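Local coordinates for protein single domain haemoglobin (Campylobacter jejuni, PDB 2WY4) that binds heme and, through its iron, small ligands such as cyanide, as a single-domain bacterial globin that probably also binds oxygen, at residues 3-15 / 59-71. Sequence-based numbering, arbitrary orientation.
Sequences KEQIQIIKDCVPI and AILMAAKNIENLE
Ile9 lays its CG2 methyl over Ala64, with Ile9 CG2 3.6 Å from the CB of Ala64. Ile9 CG2 also lies 4.0 Å from Ile67 CG2. One turn on, Val13 spreads its two methyls over Leu61 and Ala64. Its CG2 reaches the CB of Ala64, and Val13 CG1, anti to the backbone N (chi1 170°), meets Leu61 CD2 at 3.8 Å. The small Ala64 side chain thus sits between two branched ones. At the other end, Ile6 crosses Glu68 at about a right angle. Ile6 CG2 packs on the aliphatic CG of Glu68 at 3.5 Å.

Lys10 reaches across to the end of helix 51-65. Its chain bends at chi2 (-55°), and Lys10 NZ comes within 3.0 Å of Ala64 O, a possible hydrogen bond. The exact position of this ammonium is doubtful. Ala64 O already accepts from Ile67 N. A water accepts from Glu68 N and donates to Glu68 OE1.

Trp119 of helix 113-139 touches Ile9, and Leu16 touches Leu61. The axes of 4-15 and 59-65 come within 9.0 Å, with N-to-C directions 145° apart. This is the packing of the A and E helices in the globin fold.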
loop_
_atom_site.group_PDB
_atom_site.type_symbol
_atom_site.label_atom_id
_atom_site.label_comp_id
_atom_site.label_asym_id
_atom_site.label_seq_id
_atom_site.Cartn_x
_atom_site.Cartn_y
_atom_site.Cartn_z
ATOM N N LYS A 3 -18.821 8.599 -6.122
ATOM C CA LYS A 3 -19.241 7.309 -6.709
ATOM C C LYS A 3 -18.393 6.824 -7.898
ATOM O O LYS A 3 -18.114 5.617 -8.036
ATOM C CB LYS A 3 -20.696 7.437 -7.163
ATOM N N GLU A 4 -18.036 7.732 -8.800
ATOM C CA GLU A 4 -17.209 7.364 -9.943
ATOM C C GLU A 4 -15.842 6.888 -9.440
ATOM O O GLU A 4 -15.320 5.885 -9.942
ATOM C CB GLU A 4 -17.033 8.529 -10.944
ATOM C CG GLU A 4 -18.256 8.808 -11.831
ATOM C CD GLU A 4 -17.925 9.520 -13.159
ATOM O OE1 GLU A 4 -18.805 9.525 -14.050
ATOM O OE2 GLU A 4 -16.808 10.074 -13.341
ATOM N N GLN A 5 -15.266 7.603 -8.478
ATOM C CA GLN A 5 -13.969 7.231 -7.897
ATOM C C GLN A 5 -14.005 5.875 -7.189
ATOM O O GLN A 5 -13.060 5.106 -7.293
ATOM C CB GLN A 5 -13.471 8.263 -6.900
ATOM C CG GLN A 5 -12.788 9.422 -7.544
ATOM C CD GLN A 5 -11.872 10.185 -6.638
ATOM O OE1 GLN A 5 -11.856 9.974 -5.421
ATOM N NE2 GLN A 5 -11.083 11.087 -7.233
ATOM N N ILE A 6 -15.081 5.603 -6.466
ATOM C CA ILE A 6 -15.224 4.301 -5.810
ATOM C C ILE A 6 -15.204 3.201 -6.856
ATOM O O ILE A 6 -14.527 2.196 -6.694
ATOM C CB ILE A 6 -16.536 4.248 -4.985
ATOM C CG1 ILE A 6 -16.430 5.148 -3.761
ATOM C CG2 ILE A 6 -16.858 2.821 -4.550
ATOM C CD1 ILE A 6 -17.747 5.421 -3.073
ATOM N N GLN A 7 -15.966 3.387 -7.923
ATOM C CA GLN A 7 -16.043 2.372 -8.950
ATOM C C GLN A 7 -14.702 2.154 -9.637
ATOM O O GLN A 7 -14.351 1.026 -9.966
ATOM C CB GLN A 7 -17.148 2.662 -9.957
ATOM C CG GLN A 7 -17.313 1.540 -10.977
ATOM C CD GLN A 7 -17.874 0.316 -10.337
ATOM O OE1 GLN A 7 -18.974 0.355 -9.780
ATOM N NE2 GLN A 7 -17.134 -0.779 -10.393
ATOM N N ILE A 8 -13.939 3.216 -9.869
ATOM C CA ILE A 8 -12.622 3.073 -10.457
ATOM C C ILE A 8 -11.760 2.194 -9.559
ATOM O O ILE A 8 -11.076 1.293 -10.048
ATOM C CB ILE A 8 -11.963 4.440 -10.642
ATOM C CG1 ILE A 8 -12.538 5.097 -11.888
ATOM C CG2 ILE A 8 -10.457 4.297 -10.843
ATOM C CD1 ILE A 8 -12.130 6.607 -12.075
ATOM N N ILE A 9 -11.771 2.447 -8.252
ATOM C CA ILE A 9 -10.988 1.605 -7.358
ATOM C C ILE A 9 -11.456 0.156 -7.434
ATOM O O ILE A 9 -10.626 -0.745 -7.536
ATOM C CB ILE A 9 -10.999 2.171 -5.918
ATOM C CG1 ILE A 9 -10.301 3.535 -5.864
ATOM C CG2 ILE A 9 -10.350 1.180 -4.925
ATOM C CD1 ILE A 9 -8.924 3.583 -6.403
ATOM N N LYS A 10 -12.760 -0.096 -7.419
ATOM C CA LYS A 10 -13.261 -1.476 -7.571
ATOM C C LYS A 10 -12.821 -2.086 -8.895
ATOM O O LYS A 10 -12.480 -3.279 -8.946
ATOM C CB LYS A 10 -14.789 -1.528 -7.466
ATOM C CG LYS A 10 -15.341 -1.063 -6.145
ATOM C CD LYS A 10 -14.753 -1.803 -4.976
ATOM C CE LYS A 10 -15.536 -1.512 -3.701
ATOM N NZ LYS A 10 -14.880 -2.113 -2.522
ATOM N N ASP A 11 -12.820 -1.310 -9.968
ATOM C CA ASP A 11 -12.443 -1.787 -11.286
ATOM C C ASP A 11 -11.000 -2.247 -11.287
ATOM O O ASP A 11 -10.595 -3.052 -12.103
ATOM C CB ASP A 11 -12.571 -0.667 -12.341
ATOM C CG ASP A 11 -14.003 -0.284 -12.674
ATOM O OD1 ASP A 11 -14.969 -0.999 -12.354
ATOM O OD2 ASP A 11 -14.216 0.757 -13.312
ATOM N N CYS A 12 -10.218 -1.705 -10.375
ATOM C CA CYS A 12 -8.808 -2.047 -10.283
ATOM C C CYS A 12 -8.545 -3.325 -9.508
ATOM O O CYS A 12 -7.441 -3.870 -9.604
ATOM C CB CYS A 12 -8.003 -0.885 -9.698
ATOM S SG CYS A 12 -7.878 0.512 -10.855
ATOM N N VAL A 13 -9.533 -3.820 -8.752
ATOM C CA VAL A 13 -9.364 -5.101 -8.054
ATOM C C VAL A 13 -8.864 -6.236 -8.987
ATOM O O VAL A 13 -7.857 -6.866 -8.715
ATOM C CB VAL A 13 -10.596 -5.483 -7.235
ATOM C CG1 VAL A 13 -10.478 -6.926 -6.724
ATOM C CG2 VAL A 13 -10.747 -4.551 -6.066
ATOM N N PRO A 14 -9.548 -6.503 -10.084
ATOM C CA PRO A 14 -9.075 -7.546 -10.999
ATOM C C PRO A 14 -7.677 -7.321 -11.547
ATOM O O PRO A 14 -6.918 -8.271 -11.776
ATOM C CB PRO A 14 -10.101 -7.508 -12.146
ATOM C CG PRO A 14 -11.223 -6.724 -11.677
ATOM C CD PRO A 14 -10.826 -5.947 -10.517
ATOM N N ILE A 15 -7.330 -6.060 -11.773
ATOM C CA ILE A 15 -6.019 -5.741 -12.296
ATOM C C ILE A 15 -4.961 -6.142 -11.296
ATOM O O ILE A 15 -3.913 -6.681 -11.639
ATOM C CB ILE A 15 -5.931 -4.216 -12.602
ATOM C CG1 ILE A 15 -6.940 -3.850 -13.699
ATOM C CG2 ILE A 15 -4.508 -3.816 -12.965
ATOM C CD1 ILE A 15 -6.983 -2.323 -14.018
ATOM N N ALA A 59 -2.670 -6.769 0.563
ATOM C CA ALA A 59 -3.160 -5.703 1.432
ATOM C C ALA A 59 -3.793 -4.560 0.620
ATOM O O ALA A 59 -4.766 -3.948 1.093
ATOM C CB ALA A 59 -2.038 -5.177 2.247
ATOM N N ILE A 60 -3.203 -4.231 -0.538
ATOM C CA ILE A 60 -3.795 -3.214 -1.388
ATOM C C ILE A 60 -5.147 -3.709 -1.876
ATOM O O ILE A 60 -6.104 -2.955 -1.905
ATOM C CB ILE A 60 -2.820 -2.802 -2.529
ATOM C CG1 ILE A 60 -1.572 -2.156 -1.932
ATOM C CG2 ILE A 60 -3.504 -1.804 -3.463
ATOM C CD1 ILE A 60 -0.444 -1.941 -2.896
ATOM N N LEU A 61 -5.217 -4.973 -2.294
ATOM C CA LEU A 61 -6.504 -5.546 -2.690
ATOM C C LEU A 61 -7.517 -5.436 -1.567
ATOM O O LEU A 61 -8.688 -5.151 -1.801
ATOM C CB LEU A 61 -6.335 -7.011 -3.038
ATOM C CG LEU A 61 -5.804 -7.270 -4.442
ATOM C CD1 LEU A 61 -5.247 -8.660 -4.547
ATOM C CD2 LEU A 61 -6.934 -7.109 -5.443
ATOM N N MET A 62 -7.084 -5.755 -0.352
ATOM C CA MET A 62 -7.967 -5.689 0.797
ATOM C C MET A 62 -8.522 -4.282 0.960
ATOM O O MET A 62 -9.687 -4.105 1.282
ATOM C CB MET A 62 -7.220 -6.106 2.069
ATOM C CG MET A 62 -8.072 -6.320 3.267
ATOM S SD MET A 62 -9.179 -7.775 2.983
ATOM C CE MET A 62 -9.575 -8.110 4.694
ATOM N N ALA A 63 -7.668 -3.281 0.759
ATOM C CA ALA A 63 -8.111 -1.899 0.918
ATOM C C ALA A 63 -9.063 -1.506 -0.229
ATOM O O ALA A 63 -10.088 -0.867 -0.017
ATOM C CB ALA A 63 -6.900 -0.975 0.954
ATOM N N ALA A 64 -8.707 -1.872 -1.448
ATOM C CA ALA A 64 -9.560 -1.531 -2.593
ATOM C C ALA A 64 -10.949 -2.159 -2.446
ATOM O O ALA A 64 -11.959 -1.527 -2.709
ATOM C CB ALA A 64 -8.887 -1.965 -3.901
ATOM N N LYS A 65 -10.994 -3.414 -2.005
ATOM C CA LYS A 65 -12.271 -4.079 -1.762
ATOM C C LYS A 65 -13.117 -3.367 -0.730
ATOM O O LYS A 65 -14.341 -3.352 -0.838
ATOM C CB LYS A 65 -12.056 -5.509 -1.252
ATOM C CG LYS A 65 -11.561 -6.529 -2.274
ATOM C CD LYS A 65 -11.099 -7.853 -1.599
ATOM C CE LYS A 65 -12.120 -8.426 -0.647
ATOM N NZ LYS A 65 -13.340 -9.012 -1.260
ATOM N N ASN A 66 -12.464 -2.750 0.241
ATOM C CA ASN A 66 -13.172 -2.104 1.334
ATOM C C ASN A 66 -13.088 -0.591 1.297
ATOM O O ASN A 66 -13.290 0.088 2.311
ATOM C CB ASN A 66 -12.637 -2.631 2.674
ATOM C CG ASN A 66 -12.915 -4.110 2.865
ATOM O OD1 ASN A 66 -12.000 -4.953 2.788
ATOM N ND2 ASN A 66 -14.184 -4.429 3.078
ATOM N N ILE A 67 -12.824 -0.058 0.112
ATOM C CA ILE A 67 -12.554 1.389 0.050
ATOM C C ILE A 67 -13.714 2.297 0.531
ATOM O O ILE A 67 -13.478 3.384 1.043
ATOM C CB ILE A 67 -12.095 1.792 -1.339
ATOM C CG1 ILE A 67 -11.464 3.202 -1.301
ATOM C CG2 ILE A 67 -13.263 1.728 -2.304
ATOM C CD1 ILE A 67 -10.278 3.305 -0.373
ATOM N N GLU A 68 -14.952 1.826 0.416
ATOM C CA GLU A 68 -16.118 2.586 0.895
ATOM C C GLU A 68 -16.247 2.549 2.413
ATOM O O GLU A 68 -16.927 3.383 3.002
ATOM C CB GLU A 68 -17.398 2.017 0.290
ATOM C CG GLU A 68 -17.518 2.260 -1.197
ATOM C CD GLU A 68 -18.750 1.599 -1.785
ATOM O OE1 GLU A 68 -18.665 0.412 -2.163
ATOM O OE2 GLU A 68 -19.819 2.248 -1.846
ATOM N N ASN A 69 -15.636 1.555 3.054
ATOM C CA ASN A 69 -15.704 1.444 4.507
ATOM C C ASN A 69 -14.499 0.676 5.022
ATOM O O ASN A 69 -14.551 -0.562 5.145
ATOM C CB ASN A 69 -17.004 0.749 4.912
ATOM C CG ASN A 69 -17.189 0.662 6.410
ATOM O OD1 ASN A 69 -18.140 0.004 6.903
ATOM N ND2 ASN A 69 -16.304 1.318 7.158
ATOM N N LEU A 70 -13.426 1.408 5.317
ATOM C CA LEU A 70 -12.175 0.778 5.717
ATOM C C LEU A 70 -12.275 0.051 7.054
ATOM O O LEU A 70 -11.417 -0.773 7.359
ATOM C CB LEU A 70 -11.020 1.783 5.699
ATOM C CG LEU A 70 -10.675 2.375 4.330
ATOM C CD1 LEU A 70 -9.564 3.414 4.490
ATOM C CD2 LEU A 70 -10.271 1.307 3.326
ATOM N N GLU A 71 -13.321 0.319 7.839
ATOM C CA GLU A 71 -13.520 -0.409 9.084
ATOM C C GLU A 71 -13.641 -1.893 8.833
ATOM O O GLU A 71 -13.399 -2.662 9.736
ATOM C CB GLU A 71 -14.791 0.049 9.804
ATOM C CG GLU A 71 -14.659 1.402 10.443
ATOM C CD GLU A 71 -13.613 1.413 11.534
ATOM O OE1 GLU A 71 -13.336 0.336 12.130
ATOM O OE2 GLU A 71 -13.053 2.498 11.803
HETATM O O HOH W 1 -16.002 -0.697 -0.639
#